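Side-chain contacts in glycoside hydrolase family 31 (Kribbella flavida DSM 17836, PDB 5X3I), which hydrolyses the alpha-1,3-glucosidic linkage of the cyclic tetrasaccharide cyclobis-(1-6)-alpha-nigerosyl, yielding isomaltose during intracellular breakdown of this starch-derived sugar: residues 248-251 with 256-259; 271-274 with 279-282; 317-322 with 383-388. The protein carries 1 engineered substitution. All blocks are in the same frame, centred on the assembly; numbering follows the deposited sequence.

Contact 1: residues 248-251 with 256-259; sequences WYSS and LTVE
With CG of Y249 turned anti to its carbonyl carbon (chi1 -57°) and CG1 of V258 anti to the backbone N (chi1 -179°), the phenol ring and the two valine methyls run side by side off one face of a β hairpin. Its arms, strands 247-252 and 255-261, are neighbours in the antiparallel sheet of the N-terminal galactose mutarotase-like region. Y249 and V258 form a non-hydrogen-bonded pair, and their side chains meet through CE2 of Y249, 3.8 Å from CG1 of V258. L256 adds its CD1 to the same face, beside CB of S251. F239 and V241 of strand 237-241 pack on Y249, L256 and V258, so that this side of the hairpin is the interior of a β sandwich. Here Y249 OH is hydrogen-bonded to OG1 of T247, and S251 OG to the backbone N of G200.

The other face carries W248, S250, T257 and E259, all partly exposed. The indole lies alongside the aliphatic root of E259, CE3 of W248 being 4.1 Å from CB of E259, while the E259 carboxylate turns to R173 and R175 on strand 170-179. T257 OG1 is 2.6 Å from a water, which also gives a weak bond to S250 O.

Four backbone hydrogen bonds hold the arms together. They come in two reciprocal pairs: W248 N reaches E259 O at 2.8 Å and E259 N returns to W248 O at 3.0 Å, and S250 pairs with T257 in the same manner. The S250 N to T257 O bond, 3.1 Å, lies in the carbonyl plane, whereas T257 N meets S250 O almost along the C=O axis at 2.7 Å.

Contact 2: residues 271-274 with 279-282; sequences AIYE and TVLT
The OH of Y273 is hydrogen-bonded to OE2 of E287, two turns beyond V280 on helix 277-288, while the root of the same tyrosine rests against V280 itself. Between the two segments the contact is van der Waals, a small patch of carbon against carbon and carbonyl oxygen. Y273 has CG anti to its carbonyl carbon (chi1 -45°), which carries the ring past the valine; CB stays behind, 4.0 Å from V280 CG1 and 3.8 Å from V280 O. That carbonyl oxygen stands oblique to the ring. The second valine methyl fits against the backbone of the strand end, CG2 of V280 lying 3.7 Å from Y273 O. One residue earlier in the helix, T279 brings its methyl CG2 to 3.8 Å from E274 O. CB of E274 points away from the helix and its carboxylate forms a salt bridge with R158, while OG1 of T279 bonds to D276 OD1 in the turn. V280 is buried and also meets H228 of strand 223-230, next but one to strand 267-274 in its sheet. The whole is a compact β-turn-α connection, in which the chain leaves a β sandwich and doubles back as a helix on the way to the TIM barrel.

Contact 3: residues 317-322 with 383-388; sequences RMDTHR and HARGIK
R385 meets D319 end-on, its chain extended from CG to NE and delivering NH1 and NH2 to a single carboxylate oxygen. OD1 of D319 accepts from NH1 of R385 at 2.8 Å, nearly in line with the acid's C-O bond, and from NH2 at 3.0 Å on the syn side. Both bonds lie close to the guanidinium plane, and the two flat groups are almost coplanar. D319 has CG anti to its carbonyl carbon (chi1 -80°), which swings the acid to R385. R322 comes over one face of this guanidinium. A bend at chi3 (60°) folds its tip back, and its guanidinium stacks on that of R385 with centres 4.5 Å apart and planes at 26°; its NH1 is 3.9 Å from OD1 of D319, a long pairing of charges alone. A water joins NH1 of R385 (2.9 Å) to M318 O (2.6 Å), and NE of R385 forms a salt bridge with E381. An alanine in place of R385 would probably leave the D319 carboxylate without its principal mate and R322 with no flat partner to lie on.

The network links helix 311-323 to the C-terminal end of helix 375-384, which closes in a Schellman motif at G386; these are successive outer helices of the TIM barrel. Two arginines sharing one acid imply that the carboxylate, helped by E381 and water, probably offsets the like charges of the stack.

Contacts 1 and 2 follow each other along the galactose mutarotase-like β sandwich, their nearest atoms about 9 Å apart: strand 255-261 in contact 1 is succeeded by strand 267-274 in contact 2, on the opposite sheet. Contact 3 stands across the chain's centre from contact 1, about 49 Å between their centres, on the outside of the TIM barrel. Contact 1 has four of its eight touching residues buried; contacts 2 and 3 each have one of four and lie nearer the surface. Contact 1 combines backbone bonding with a hydrophobic face, contact 2 relies on a few methyls against a strand end, and contact 3 joins helices through charge and water. All three lie away from the probable catalytic residues.

Contact 1: residues 248-251 with 256-259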
# COMPACT_ATOMS: atom_id res chain seq x y z
N TRP A 248 8.53 -7.43 -13.53
CA TRP A 248 7.67 -6.81 -14.54
C TRP A 248 6.84 -7.87 -15.28
O TRP A 248 7.28 -9.00 -15.46
CB TRP A 248 8.48 -6.03 -15.57
CG TRP A 248 9.26 -4.86 -15.07
CD1 TRP A 248 8.91 -3.54 -15.14
CD2 TRP A 248 10.56 -4.89 -14.48
NE1 TRP A 248 9.89 -2.76 -14.61
CE2 TRP A 248 10.92 -3.56 -14.20
CE3 TRP A 248 11.45 -5.91 -14.16
CZ2 TRP A 248 12.13 -3.23 -13.61
CZ3 TRP A 248 12.65 -5.58 -13.58
CH2 TRP A 248 12.98 -4.25 -13.31
N TYR A 249 5.66 -7.49 -15.72
CA TYR A 249 4.74 -8.45 -16.31
C TYR A 249 4.07 -7.88 -17.54
O TYR A 249 3.71 -6.70 -17.58
CB TYR A 249 3.68 -8.87 -15.28
CG TYR A 249 4.30 -9.44 -14.04
CD1 TYR A 249 4.67 -8.62 -12.98
CD2 TYR A 249 4.55 -10.80 -13.93
CE1 TYR A 249 5.25 -9.14 -11.86
CE2 TYR A 249 5.14 -11.32 -12.81
CZ TYR A 249 5.48 -10.49 -11.77
OH TYR A 249 6.08 -11.00 -10.66
N SER A 250 3.94 -8.71 -18.57
CA SER A 250 3.14 -8.36 -19.73
C SER A 250 2.55 -9.61 -20.35
O SER A 250 3.18 -10.66 -20.37
CB SER A 250 3.96 -7.58 -20.76
OG SER A 250 4.99 -8.41 -21.27
N SER A 251 1.34 -9.51 -20.86
CA SER A 251 0.77 -10.66 -21.54
C SER A 251 0.17 -10.23 -22.87
O SER A 251 -0.47 -9.19 -22.99
CB SER A 251 -0.26 -11.37 -20.65
OG SER A 251 -1.24 -10.48 -20.17
N LEU A 256 2.44 -15.26 -20.99
CA LEU A 256 2.71 -14.26 -19.97
C LEU A 256 4.21 -14.09 -19.82
O LEU A 256 4.91 -15.02 -19.42
CB LEU A 256 2.08 -14.65 -18.63
CG LEU A 256 2.58 -13.85 -17.41
CD1 LEU A 256 2.16 -12.39 -17.50
CD2 LEU A 256 2.08 -14.46 -16.11
N THR A 257 4.71 -12.90 -20.14
CA THR A 257 6.13 -12.64 -20.03
C THR A 257 6.49 -12.09 -18.66
O THR A 257 5.90 -11.10 -18.22
CB THR A 257 6.60 -11.64 -21.11
OG1 THR A 257 6.35 -12.17 -22.42
CG2 THR A 257 8.09 -11.38 -20.95
N VAL A 258 7.45 -12.71 -18.00
CA VAL A 258 7.90 -12.30 -16.67
C VAL A 258 9.37 -11.88 -16.68
O VAL A 258 10.24 -12.66 -17.05
CB VAL A 258 7.72 -13.44 -15.63
CG1 VAL A 258 8.18 -12.98 -14.26
CG2 VAL A 258 6.28 -13.89 -15.59
N GLU A 259 9.63 -10.64 -16.26
CA GLU A 259 10.98 -10.11 -16.17
C GLU A 259 11.35 -9.88 -14.71
O GLU A 259 10.55 -9.36 -13.93
CB GLU A 259 11.10 -8.81 -16.98
CG GLU A 259 12.52 -8.34 -17.26
CD GLU A 259 12.58 -7.22 -18.28
OE1 GLU A 259 11.76 -7.20 -19.22
OE2 GLU A 259 13.43 -6.33 -18.13
O HOH W 1 3.92 -12.00 -23.38
O HOH W 2 7.21 -7.97 -18.86

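Contact 2: residues 271-274 with 279-282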
# COMPACT_ATOMS: atom_id res chain seq x y z
N ALA A 271 8.04 -20.76 -7.95
CA ALA A 271 7.17 -21.76 -7.34
C ALA A 271 5.90 -21.89 -8.17
O ALA A 271 5.33 -20.89 -8.60
CB ALA A 271 6.83 -21.39 -5.89
N ILE A 272 5.49 -23.12 -8.41
CA ILE A 272 4.25 -23.40 -9.12
C ILE A 272 3.27 -24.09 -8.17
O ILE A 272 3.64 -25.04 -7.50
CB ILE A 272 4.48 -24.30 -10.34
CG1 ILE A 272 5.44 -23.62 -11.32
CG2 ILE A 272 3.16 -24.60 -11.04
CD1 ILE A 272 4.92 -22.33 -11.88
N TYR A 273 2.04 -23.60 -8.10
CA TYR A 273 1.04 -24.23 -7.24
C TYR A 273 -0.10 -24.75 -8.09
O TYR A 273 -0.56 -24.07 -9.00
CB TYR A 273 0.50 -23.24 -6.20
CG TYR A 273 1.56 -22.41 -5.51
CD1 TYR A 273 2.41 -22.98 -4.58
CD2 TYR A 273 1.71 -21.07 -5.78
CE1 TYR A 273 3.38 -22.23 -3.94
CE2 TYR A 273 2.67 -20.31 -5.15
CZ TYR A 273 3.50 -20.90 -4.24
OH TYR A 273 4.47 -20.15 -3.62
N GLU A 274 -0.57 -25.96 -7.79
CA GLU A 274 -1.62 -26.57 -8.59
C GLU A 274 -2.87 -26.87 -7.77
O GLU A 274 -2.76 -27.28 -6.62
CB GLU A 274 -1.11 -27.84 -9.25
CG GLU A 274 0.28 -27.68 -9.86
CD GLU A 274 0.39 -28.27 -11.24
OE1 GLU A 274 1.05 -27.65 -12.10
OE2 GLU A 274 -0.19 -29.36 -11.47
N THR A 279 -6.76 -23.86 -3.13
CA THR A 279 -5.60 -24.72 -2.91
C THR A 279 -4.32 -24.08 -3.45
O THR A 279 -3.26 -24.22 -2.86
CB THR A 279 -5.80 -26.10 -3.57
OG1 THR A 279 -6.96 -26.72 -3.01
CG2 THR A 279 -4.60 -27.00 -3.31
N VAL A 280 -4.43 -23.36 -4.55
CA VAL A 280 -3.30 -22.58 -5.06
C VAL A 280 -2.88 -21.54 -4.01
O VAL A 280 -1.71 -21.42 -3.69
CB VAL A 280 -3.64 -21.88 -6.38
CG1 VAL A 280 -2.61 -20.81 -6.70
CG2 VAL A 280 -3.71 -22.90 -7.52
N LEU A 281 -3.86 -20.82 -3.47
CA LEU A 281 -3.56 -19.82 -2.46
C LEU A 281 -2.93 -20.45 -1.22
O LEU A 281 -1.99 -19.90 -0.65
CB LEU A 281 -4.83 -19.04 -2.09
CG LEU A 281 -4.66 -17.83 -1.17
CD1 LEU A 281 -3.48 -16.96 -1.61
CD2 LEU A 281 -5.94 -17.03 -1.15
N THR A 282 -3.41 -21.63 -0.83
CA THR A 282 -2.88 -22.32 0.33
C THR A 282 -1.39 -22.60 0.17
O THR A 282 -0.61 -22.41 1.10
CB THR A 282 -3.62 -23.65 0.59
OG1 THR A 282 -5.00 -23.39 0.86
CG2 THR A 282 -3.00 -24.39 1.76

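Contact 3: residues 317-322 with 383-388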
# COMPACT_ATOMS: atom_id res chain seq x y z
N ARG A 317 -16.25 14.58 18.44
CA ARG A 317 -16.66 13.75 17.32
C ARG A 317 -17.26 12.41 17.80
O ARG A 317 -18.26 11.95 17.26
CB ARG A 317 -15.48 13.49 16.36
CG ARG A 317 -14.90 14.75 15.67
CD ARG A 317 -15.87 15.43 14.68
NE ARG A 317 -15.29 16.66 14.16
CZ ARG A 317 -15.42 17.86 14.73
NH1 ARG A 317 -16.15 17.98 15.83
NH2 ARG A 317 -14.83 18.92 14.21
N MET A 318 -16.65 11.80 18.81
CA MET A 318 -17.17 10.54 19.32
C MET A 318 -18.48 10.76 20.10
O MET A 318 -19.37 9.94 20.05
CB MET A 318 -16.13 9.84 20.21
CG MET A 318 -14.89 9.34 19.47
SD MET A 318 -15.24 8.21 18.11
CE MET A 318 -15.23 9.31 16.71
N ASP A 319 -18.59 11.89 20.79
CA ASP A 319 -19.83 12.24 21.46
C ASP A 319 -20.95 12.36 20.43
O ASP A 319 -22.07 11.93 20.66
CB ASP A 319 -19.71 13.53 22.27
CG ASP A 319 -19.02 13.33 23.61
OD1 ASP A 319 -18.68 12.19 23.95
OD2 ASP A 319 -18.83 14.31 24.34
N THR A 320 -20.62 12.92 19.26
CA THR A 320 -21.63 13.07 18.23
C THR A 320 -22.08 11.71 17.70
O THR A 320 -23.26 11.49 17.51
CB THR A 320 -21.14 13.98 17.07
OG1 THR A 320 -20.91 15.30 17.58
CG2 THR A 320 -22.20 14.06 15.98
N HIS A 321 -21.13 10.79 17.49
CA HIS A 321 -21.46 9.41 17.14
C HIS A 321 -22.46 8.84 18.14
O HIS A 321 -23.47 8.24 17.75
CB HIS A 321 -20.21 8.52 17.11
CG HIS A 321 -19.68 8.26 15.73
ND1 HIS A 321 -20.17 7.26 14.92
CD2 HIS A 321 -18.68 8.85 15.03
CE1 HIS A 321 -19.51 7.25 13.78
NE2 HIS A 321 -18.60 8.21 13.82
N ARG A 322 -22.16 9.00 19.42
CA ARG A 322 -23.03 8.50 20.48
C ARG A 322 -24.41 9.15 20.43
O ARG A 322 -25.42 8.47 20.47
CB ARG A 322 -22.42 8.74 21.86
CG ARG A 322 -23.37 8.40 23.02
CD ARG A 322 -23.00 9.14 24.30
NE ARG A 322 -23.06 10.58 24.14
CZ ARG A 322 -22.48 11.44 24.97
NH1 ARG A 322 -21.79 10.99 26.02
NH2 ARG A 322 -22.57 12.74 24.75
N HIS A 383 -12.85 3.50 25.96
CA HIS A 383 -12.88 2.08 26.28
C HIS A 383 -14.17 1.71 27.03
O HIS A 383 -14.78 0.68 26.75
CB HIS A 383 -11.66 1.67 27.10
CG HIS A 383 -10.41 1.50 26.28
ND1 HIS A 383 -9.17 1.29 26.85
CD2 HIS A 383 -10.21 1.51 24.95
CE1 HIS A 383 -8.26 1.17 25.90
NE2 HIS A 383 -8.87 1.30 24.73
N ALA A 384 -14.60 2.59 27.94
CA ALA A 384 -15.84 2.36 28.69
C ALA A 384 -17.04 2.27 27.75
O ALA A 384 -17.97 1.50 28.00
CB ALA A 384 -16.05 3.47 29.73
N ARG A 385 -17.00 3.01 26.65
CA ARG A 385 -18.05 2.95 25.65
C ARG A 385 -17.83 1.82 24.63
O ARG A 385 -18.59 1.68 23.69
CB ARG A 385 -18.18 4.28 24.91
CG ARG A 385 -18.36 5.47 25.81
CD ARG A 385 -18.52 6.72 25.00
NE ARG A 385 -18.48 7.92 25.83
CZ ARG A 385 -18.63 9.16 25.37
NH1 ARG A 385 -18.84 9.37 24.08
NH2 ARG A 385 -18.58 10.18 26.20
N GLY A 386 -16.76 1.05 24.81
CA GLY A 386 -16.47 -0.05 23.91
C GLY A 386 -15.77 0.37 22.62
O GLY A 386 -15.78 -0.36 21.64
N ILE A 387 -15.16 1.54 22.63
CA ILE A 387 -14.46 2.06 21.46
C ILE A 387 -12.95 1.91 21.62
O ILE A 387 -12.40 2.34 22.63
CB ILE A 387 -14.81 3.54 21.22
CG1 ILE A 387 -16.32 3.73 21.10
CG2 ILE A 387 -14.08 4.07 19.99
CD1 ILE A 387 -16.77 5.18 21.07
N LYS A 388 -12.31 1.27 20.64
CA LYS A 388 -10.85 1.13 20.61
C LYS A 388 -10.13 2.37 20.07
O LYS A 388 -10.70 3.17 19.34
CB LYS A 388 -10.45 -0.10 19.79
CG LYS A 388 -11.13 -1.39 20.24
CD LYS A 388 -10.87 -1.69 21.71
CE LYS A 388 -11.55 -3.00 22.13
NZ LYS A 388 -11.07 -3.45 23.45
O HOH W 3 -19.05 7.89 21.57
O HOH W 4 -18.68 13.48 26.80